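Local coordinates for poly-beta-1,6-N-acetyl-D-glucosamine export protein (Escherichia coli, PDB 4Y25) that exports the biofilm adhesin poly-beta-1,6-N-acetyl-D-glucosamine across the outer membrane, the piece described here being its C-terminal beta-barrel domain, at residues I18-P23 against E284-V289; A215-H220 against E231-A236; A49-A54 against I64-L69. All blocks are in the same frame, centred on the assembly; numbering follows the deposited sequence.

Contact 1. Residues I18-P23 against E284-V289; sequences IDAEGP and EHNLYV
Leu287 O accepts two backbone donors, Ile18 N at 2.8 Å and Asp19 N at 3.1 Å, which reach it from the same face of its carbonyl plane. Two residues opposite one make a classic beta bulge. Leu287 N returns a bond to Asp19 O, and Glu21 N to His285 O (3.2 Å) carries the pairing on. These bonds join the first strand of the 16-stranded barrel, 8-20, to the last, 283-297, so this is the seam at which the sheet closes.

Among polar side chains, Asn286 turns its OD1 to Gly22 N in a weak bond, on the inward face that it shares with Ala20. On the other face the CE1 and NE2 side of the His285 ring meets two acids that arrive next to each other: Asp19 OD2 lies at its edge, 3.1 Å from CE1, while Glu21 OE2 comes to NE2 at 3.2 Å obliquely. A chi1 of 66° swings the imidazole across to them. Glu21 OE1 and Glu284 OE1 are 2.8 Å apart, with carboxylate planes nearly perpendicular.

Apolar contact is confined to the bulge end, where Ile18 CB meets Leu287 CD2 (3.9 Å) and Ile18 CD1 meets Val289 CG2.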
# COMPACT_ATOMS: atom_id res chain seq x y z
N ILE A 18 4.90 -14.49 -8.24
CA ILE A 18 5.33 -15.86 -8.48
C ILE A 18 4.44 -16.47 -9.55
O ILE A 18 4.92 -17.02 -10.54
CB ILE A 18 5.26 -16.71 -7.19
CG1 ILE A 18 5.93 -15.96 -6.03
CG2 ILE A 18 5.91 -18.06 -7.41
CD1 ILE A 18 7.37 -15.60 -6.30
N ASP A 19 3.13 -16.37 -9.34
CA ASP A 19 2.15 -16.75 -10.34
C ASP A 19 0.87 -15.96 -10.11
O ASP A 19 0.02 -16.36 -9.31
CB ASP A 19 1.87 -18.26 -10.30
CG ASP A 19 0.94 -18.70 -11.42
OD1 ASP A 19 0.83 -17.98 -12.43
OD2 ASP A 19 0.32 -19.78 -11.28
N ALA A 20 0.75 -14.83 -10.79
CA ALA A 20 -0.42 -13.97 -10.65
C ALA A 20 -1.30 -14.04 -11.89
O ALA A 20 -1.11 -13.28 -12.84
CB ALA A 20 0.01 -12.54 -10.38
N GLU A 21 -2.28 -14.95 -11.87
CA GLU A 21 -3.16 -15.15 -13.01
C GLU A 21 -4.34 -14.19 -12.99
O GLU A 21 -5.33 -14.38 -13.69
CB GLU A 21 -3.64 -16.60 -13.05
CG GLU A 21 -2.51 -17.61 -13.24
CD GLU A 21 -2.94 -19.05 -13.02
OE1 GLU A 21 -4.15 -19.30 -12.90
OE2 GLU A 21 -2.05 -19.93 -12.97
N GLY A 22 -4.22 -13.13 -12.18
CA GLY A 22 -5.25 -12.11 -12.09
C GLY A 22 -5.33 -11.25 -13.34
O GLY A 22 -4.47 -11.36 -14.22
N PRO A 23 -6.35 -10.40 -13.42
CA PRO A 23 -6.65 -9.59 -14.61
C PRO A 23 -5.78 -8.33 -14.78
O PRO A 23 -5.48 -7.98 -15.92
CB PRO A 23 -8.11 -9.20 -14.41
CG PRO A 23 -8.26 -9.14 -12.94
CD PRO A 23 -7.39 -10.24 -12.39
N GLU A 284 -9.70 -16.43 -9.88
CA GLU A 284 -8.31 -16.67 -10.22
C GLU A 284 -7.44 -16.43 -8.98
O GLU A 284 -7.88 -15.77 -8.04
CB GLU A 284 -7.85 -15.76 -11.37
CG GLU A 284 -8.13 -16.33 -12.77
CD GLU A 284 -7.17 -17.44 -13.17
OE1 GLU A 284 -6.52 -18.04 -12.29
OE2 GLU A 284 -7.06 -17.72 -14.39
N HIS A 285 -6.23 -16.98 -8.98
CA HIS A 285 -5.37 -16.90 -7.81
C HIS A 285 -4.14 -16.03 -8.04
O HIS A 285 -3.57 -16.01 -9.13
CB HIS A 285 -4.93 -18.30 -7.38
CG HIS A 285 -4.04 -18.98 -8.38
ND1 HIS A 285 -2.67 -18.79 -8.40
CD2 HIS A 285 -4.32 -19.84 -9.38
CE1 HIS A 285 -2.15 -19.51 -9.38
NE2 HIS A 285 -3.12 -20.16 -9.99
N ASN A 286 -3.73 -15.30 -7.00
CA ASN A 286 -2.51 -14.51 -7.06
C ASN A 286 -1.51 -14.96 -6.00
O ASN A 286 -1.85 -15.07 -4.82
CB ASN A 286 -2.81 -13.02 -6.89
CG ASN A 286 -3.45 -12.42 -8.12
OD1 ASN A 286 -3.10 -12.77 -9.25
ND2 ASN A 286 -4.40 -11.51 -7.91
N LEU A 287 -0.29 -15.22 -6.43
CA LEU A 287 0.78 -15.60 -5.52
C LEU A 287 1.97 -14.69 -5.77
O LEU A 287 2.49 -14.63 -6.89
CB LEU A 287 1.17 -17.07 -5.72
CG LEU A 287 2.22 -17.63 -4.76
CD1 LEU A 287 1.63 -17.80 -3.36
CD2 LEU A 287 2.77 -18.95 -5.28
N TYR A 288 2.41 -13.98 -4.74
CA TYR A 288 3.50 -13.03 -4.92
C TYR A 288 4.30 -12.80 -3.64
O TYR A 288 3.88 -13.18 -2.55
CB TYR A 288 2.97 -11.70 -5.44
CG TYR A 288 1.92 -11.04 -4.57
CD1 TYR A 288 0.58 -11.42 -4.64
CD2 TYR A 288 2.26 -10.03 -3.68
CE1 TYR A 288 -0.38 -10.82 -3.85
CE2 TYR A 288 1.31 -9.42 -2.88
CZ TYR A 288 -0.01 -9.82 -2.97
OH TYR A 288 -0.96 -9.22 -2.18
N VAL A 289 5.46 -12.18 -3.80
CA VAL A 289 6.33 -11.87 -2.68
C VAL A 289 6.54 -10.37 -2.56
O VAL A 289 6.76 -9.69 -3.56
CB VAL A 289 7.70 -12.58 -2.82
CG1 VAL A 289 8.63 -12.18 -1.69
CG2 VAL A 289 7.51 -14.08 -2.85

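Contact 2. Residues A215-H220 against E231-A236; sequences AFEASH and EQIFSA
Ala218 N donates to Phe234 O over 2.7 Å, and Phe234 N returns to Ala218 O at 3.0 Å. Equivalent reciprocal pairs join Phe216 to Ala236 and His220 to Gln232, giving three hydrogen-bonded pairs in a regular antiparallel register. Between them, Glu217 opposite Ser235 and Ser219 opposite Ile233 are non-hydrogen-bonded pairs.

On the face carrying Phe216, the two phenylalanines meet through CZ of Phe216 and CE2 of Phe234, 3.6 Å apart. Their planes are 71° apart in an oblique arrangement. Chi1 of 85° sets the Phe216 ring between its own backbone N and carbonyl carbon, leaning over the neighbouring strand, where CE1 also rests 3.7 Å from Ala236 CB. At the far end of this face His220 and Gln232 lie side by side and point the same way; Gln232 NE2 gives a weak bond to His220 ND1 (3.4 Å), while its OE1 is hydrogen-bonded to Tyr256 OH on the next strand. The firmer hold on the amide is therefore at OE1, with a weak one at NE2.

The opposite face, directed to the barrel interior, has no aromatic contact between the two segments. The extended Glu217 lays its aliphatic CG near Ile233 CG2 (3.8 Å), and Glu231 OE1 comes up to Ser219 CB at 3.4 Å.

With N-to-C directions 167° apart and a two-residue connection between strands 208-225 and 228-243, the arrangement is a beta hairpin of the kind that builds outer-membrane barrels, its aromatic pair on the outer surface.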
# COMPACT_ATOMS: atom_id res chain seq x y z
N ALA A 215 -10.66 -11.05 8.63
CA ALA A 215 -9.33 -11.65 8.64
C ALA A 215 -8.65 -11.43 9.98
O ALA A 215 -8.98 -10.50 10.71
CB ALA A 215 -8.49 -11.08 7.52
N PHE A 216 -7.70 -12.30 10.30
CA PHE A 216 -6.89 -12.11 11.50
C PHE A 216 -5.42 -12.11 11.15
O PHE A 216 -5.01 -12.59 10.09
CB PHE A 216 -7.19 -13.19 12.55
CG PHE A 216 -6.42 -14.47 12.36
CD1 PHE A 216 -6.82 -15.41 11.44
CD2 PHE A 216 -5.29 -14.72 13.12
CE1 PHE A 216 -6.11 -16.59 11.27
CE2 PHE A 216 -4.57 -15.90 12.96
CZ PHE A 216 -4.98 -16.83 12.03
N GLU A 217 -4.62 -11.54 12.04
CA GLU A 217 -3.17 -11.55 11.89
C GLU A 217 -2.55 -11.92 13.22
O GLU A 217 -3.01 -11.48 14.27
CB GLU A 217 -2.66 -10.19 11.40
CG GLU A 217 -1.18 -10.17 11.06
CD GLU A 217 -0.71 -8.82 10.56
OE1 GLU A 217 -0.46 -8.68 9.35
OE2 GLU A 217 -0.60 -7.89 11.39
N ALA A 218 -1.50 -12.74 13.18
CA ALA A 218 -0.82 -13.16 14.39
C ALA A 218 0.68 -12.94 14.28
O ALA A 218 1.34 -13.52 13.42
CB ALA A 218 -1.13 -14.63 14.68
N SER A 219 1.21 -12.10 15.16
CA SER A 219 2.64 -11.85 15.21
C SER A 219 3.29 -12.68 16.31
O SER A 219 3.02 -12.47 17.49
CB SER A 219 2.94 -10.37 15.45
OG SER A 219 2.44 -9.57 14.39
N HIS A 220 4.12 -13.64 15.92
CA HIS A 220 4.83 -14.46 16.89
C HIS A 220 6.29 -14.05 16.97
O HIS A 220 6.93 -13.77 15.95
CB HIS A 220 4.72 -15.94 16.55
CG HIS A 220 5.33 -16.84 17.58
ND1 HIS A 220 6.36 -17.71 17.29
CD2 HIS A 220 5.07 -16.99 18.90
CE1 HIS A 220 6.69 -18.37 18.38
NE2 HIS A 220 5.93 -17.95 19.38
N GLU A 231 10.65 -11.52 14.34
CA GLU A 231 9.30 -12.07 14.47
C GLU A 231 8.79 -12.68 13.16
O GLU A 231 9.25 -12.33 12.08
CB GLU A 231 8.33 -10.99 14.94
CG GLU A 231 8.11 -9.87 13.94
CD GLU A 231 6.90 -9.01 14.28
OE1 GLU A 231 6.14 -9.38 15.20
OE2 GLU A 231 6.71 -7.97 13.62
N GLN A 232 7.82 -13.59 13.28
CA GLN A 232 7.15 -14.12 12.10
C GLN A 232 5.69 -13.69 12.09
O GLN A 232 5.04 -13.60 13.14
CB GLN A 232 7.24 -15.65 12.05
CG GLN A 232 6.55 -16.35 13.20
CD GLN A 232 6.62 -17.86 13.07
OE1 GLN A 232 7.16 -18.38 12.09
NE2 GLN A 232 6.06 -18.56 14.05
N ILE A 233 5.17 -13.43 10.90
CA ILE A 233 3.82 -12.93 10.75
C ILE A 233 2.96 -13.92 9.96
O ILE A 233 3.26 -14.24 8.82
CB ILE A 233 3.80 -11.57 10.04
CG1 ILE A 233 4.77 -10.61 10.72
CG2 ILE A 233 2.38 -11.02 10.01
CD1 ILE A 233 5.21 -9.46 9.83
N PHE A 234 1.89 -14.40 10.59
CA PHE A 234 0.92 -15.23 9.88
C PHE A 234 -0.42 -14.51 9.82
O PHE A 234 -0.92 -14.03 10.84
CB PHE A 234 0.76 -16.59 10.55
CG PHE A 234 -0.32 -17.43 9.94
CD1 PHE A 234 -0.23 -17.86 8.63
CD2 PHE A 234 -1.44 -17.77 10.68
CE1 PHE A 234 -1.23 -18.63 8.06
CE2 PHE A 234 -2.45 -18.54 10.12
CZ PHE A 234 -2.34 -18.97 8.80
N SER A 235 -1.00 -14.45 8.63
CA SER A 235 -2.30 -13.81 8.45
C SER A 235 -3.18 -14.65 7.54
O SER A 235 -2.70 -15.27 6.59
CB SER A 235 -2.13 -12.40 7.87
OG SER A 235 -1.54 -12.44 6.59
N ALA A 236 -4.48 -14.66 7.83
CA ALA A 236 -5.43 -15.44 7.06
C ALA A 236 -6.80 -14.77 7.02
O ALA A 236 -7.23 -14.15 8.00
CB ALA A 236 -5.56 -16.85 7.63

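Contact 3. Residues A49-A54 against I64-L69; sequences AGFGYA and IVRDWL
Phe51 (chi1 173°) and Tyr53 (chi1 179°) both carry CG opposite the backbone N, and Trp68 (chi1 -70°) carries its CG opposite the carbonyl carbon; these torsions bring all three rings toward the partner strand on one face of the sheet. Phe51 and Trp68 lie side by side, pointing the same way. Phe51 CD1 sits over one face of the indole, 3.8 Å from Trp68 NE1, but the ring planes are oblique to each other.

Tyr53 receives two neighbours in different ways. Ile64 CD1 lies over its face, 3.6 Å from the ring centroid, a CH-pi contact. Arg66 NH1 comes instead to the ring edge, 3.6 Å from Tyr53 CE2, and that same carbon lies over one face of the guanidinium. The extended arginine chain runs alongside the tyrosine, so this edge-on approach differs from a cation-pi stack.

The strands belong to the hairpin 45-55/64-76 of the barrel wall, and the face bearing these rings is its outer surface. Reciprocal backbone bonds link Gly50 with Leu69, Gly52 with Asp67 and Ala54 with Val65; Gly52 N to Asp67 O measures 2.8 Å.

On the inward face, glycines oppose larger side chains. Leu69 folds CD1 across the strand to 3.6 Å from Gly50 CA, and Asp67 CB packs 3.9 Å from Gly52 CA. The carboxylate of Asp67 makes a long, weak ion pair through OD2 with Arg88 on strand 79-89.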
# COMPACT_ATOMS: atom_id res chain seq x y z
N ALA A 49 15.23 11.86 -2.46
CA ALA A 49 15.24 11.52 -3.87
C ALA A 49 15.08 10.02 -3.99
O ALA A 49 15.42 9.28 -3.07
CB ALA A 49 16.52 11.99 -4.54
N GLY A 50 14.55 9.55 -5.12
CA GLY A 50 14.29 8.14 -5.27
C GLY A 50 14.16 7.64 -6.69
O GLY A 50 14.33 8.39 -7.65
N PHE A 51 13.84 6.35 -6.81
CA PHE A 51 13.75 5.68 -8.10
C PHE A 51 12.66 4.62 -8.07
O PHE A 51 12.45 3.97 -7.04
CB PHE A 51 15.11 5.07 -8.46
CG PHE A 51 15.08 4.21 -9.69
CD1 PHE A 51 15.01 4.78 -10.95
CD2 PHE A 51 15.14 2.83 -9.59
CE1 PHE A 51 14.99 3.99 -12.09
CE2 PHE A 51 15.12 2.03 -10.72
CZ PHE A 51 15.04 2.62 -11.97
N GLY A 52 11.97 4.44 -9.19
CA GLY A 52 10.91 3.45 -9.30
C GLY A 52 11.04 2.64 -10.57
O GLY A 52 11.36 3.18 -11.62
N TYR A 53 10.79 1.33 -10.47
CA TYR A 53 11.00 0.41 -11.58
C TYR A 53 9.84 -0.57 -11.72
O TYR A 53 9.37 -1.13 -10.73
CB TYR A 53 12.32 -0.36 -11.38
CG TYR A 53 12.65 -1.38 -12.45
CD1 TYR A 53 12.21 -2.70 -12.35
CD2 TYR A 53 13.42 -1.03 -13.55
CE1 TYR A 53 12.51 -3.63 -13.32
CE2 TYR A 53 13.74 -1.96 -14.52
CZ TYR A 53 13.28 -3.26 -14.40
OH TYR A 53 13.58 -4.19 -15.37
N ALA A 54 9.37 -0.78 -12.95
CA ALA A 54 8.27 -1.71 -13.19
C ALA A 54 8.30 -2.31 -14.60
O ALA A 54 7.99 -1.64 -15.58
CB ALA A 54 6.94 -1.02 -12.95
N ILE A 64 9.11 -1.28 -20.38
CA ILE A 64 9.59 -1.00 -19.03
C ILE A 64 9.29 0.44 -18.60
O ILE A 64 9.51 1.39 -19.36
CB ILE A 64 11.11 -1.28 -18.92
CG1 ILE A 64 11.67 -0.71 -17.63
CG2 ILE A 64 11.84 -0.70 -20.13
CD1 ILE A 64 11.09 -1.34 -16.39
N VAL A 65 8.77 0.59 -17.38
CA VAL A 65 8.44 1.89 -16.82
C VAL A 65 9.35 2.26 -15.65
O VAL A 65 9.44 1.51 -14.67
CB VAL A 65 6.98 1.93 -16.33
CG1 VAL A 65 6.55 3.36 -16.07
CG2 VAL A 65 6.07 1.27 -17.35
N ARG A 66 10.01 3.41 -15.74
CA ARG A 66 10.88 3.88 -14.67
C ARG A 66 10.45 5.24 -14.12
O ARG A 66 9.88 6.06 -14.85
CB ARG A 66 12.34 3.95 -15.14
CG ARG A 66 12.71 2.91 -16.19
CD ARG A 66 14.22 2.71 -16.27
NE ARG A 66 14.56 1.58 -17.13
CZ ARG A 66 15.42 0.62 -16.80
NH1 ARG A 66 16.03 0.64 -15.63
NH2 ARG A 66 15.66 -0.37 -17.66
N ASP A 67 10.73 5.48 -12.84
CA ASP A 67 10.42 6.75 -12.20
C ASP A 67 11.65 7.38 -11.57
O ASP A 67 12.40 6.71 -10.85
CB ASP A 67 9.35 6.58 -11.11
CG ASP A 67 7.99 6.25 -11.67
OD1 ASP A 67 7.92 5.48 -12.65
OD2 ASP A 67 6.98 6.76 -11.13
N TRP A 68 11.85 8.66 -11.83
CA TRP A 68 12.82 9.45 -11.07
C TRP A 68 12.06 10.51 -10.29
O TRP A 68 11.31 11.29 -10.87
CB TRP A 68 13.86 10.08 -11.99
CG TRP A 68 14.78 9.07 -12.59
CD1 TRP A 68 15.91 8.56 -12.03
CD2 TRP A 68 14.65 8.44 -13.87
NE1 TRP A 68 16.50 7.65 -12.88
CE2 TRP A 68 15.74 7.56 -14.01
CE3 TRP A 68 13.72 8.54 -14.91
CZ2 TRP A 68 15.92 6.78 -15.16
CZ3 TRP A 68 13.90 7.77 -16.03
CH2 TRP A 68 15.00 6.90 -16.15
N LEU A 69 12.24 10.51 -8.98
CA LEU A 69 11.45 11.40 -8.13
C LEU A 69 12.29 12.15 -7.11
O LEU A 69 13.39 11.73 -6.74
CB LEU A 69 10.36 10.60 -7.42
CG LEU A 69 10.75 9.28 -6.75
CD1 LEU A 69 10.99 9.47 -5.26
CD2 LEU A 69 9.68 8.22 -7.00

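Overall arrangement
All three contacts belong to one closed sheet of 16 antiparallel strands, but they tie it together at different ranges. Contacts 2 and 3 join strands consecutive in sequence, while contact 1 spans 261 residues and closes the ring; the other two are nested inside the loop it makes. Contacts 2 and 3 lie on opposite sides of the chain's centre, their own centres 31 Å apart. Contact 1 is 21 Å from contact 2 and 23 Å from contact 3, centre to centre, and no two touch, the nearest atoms of contacts 1 and 2 being about 9 Å apart. Each contributes wall to the barrel that carries the polysaccharide across the membrane.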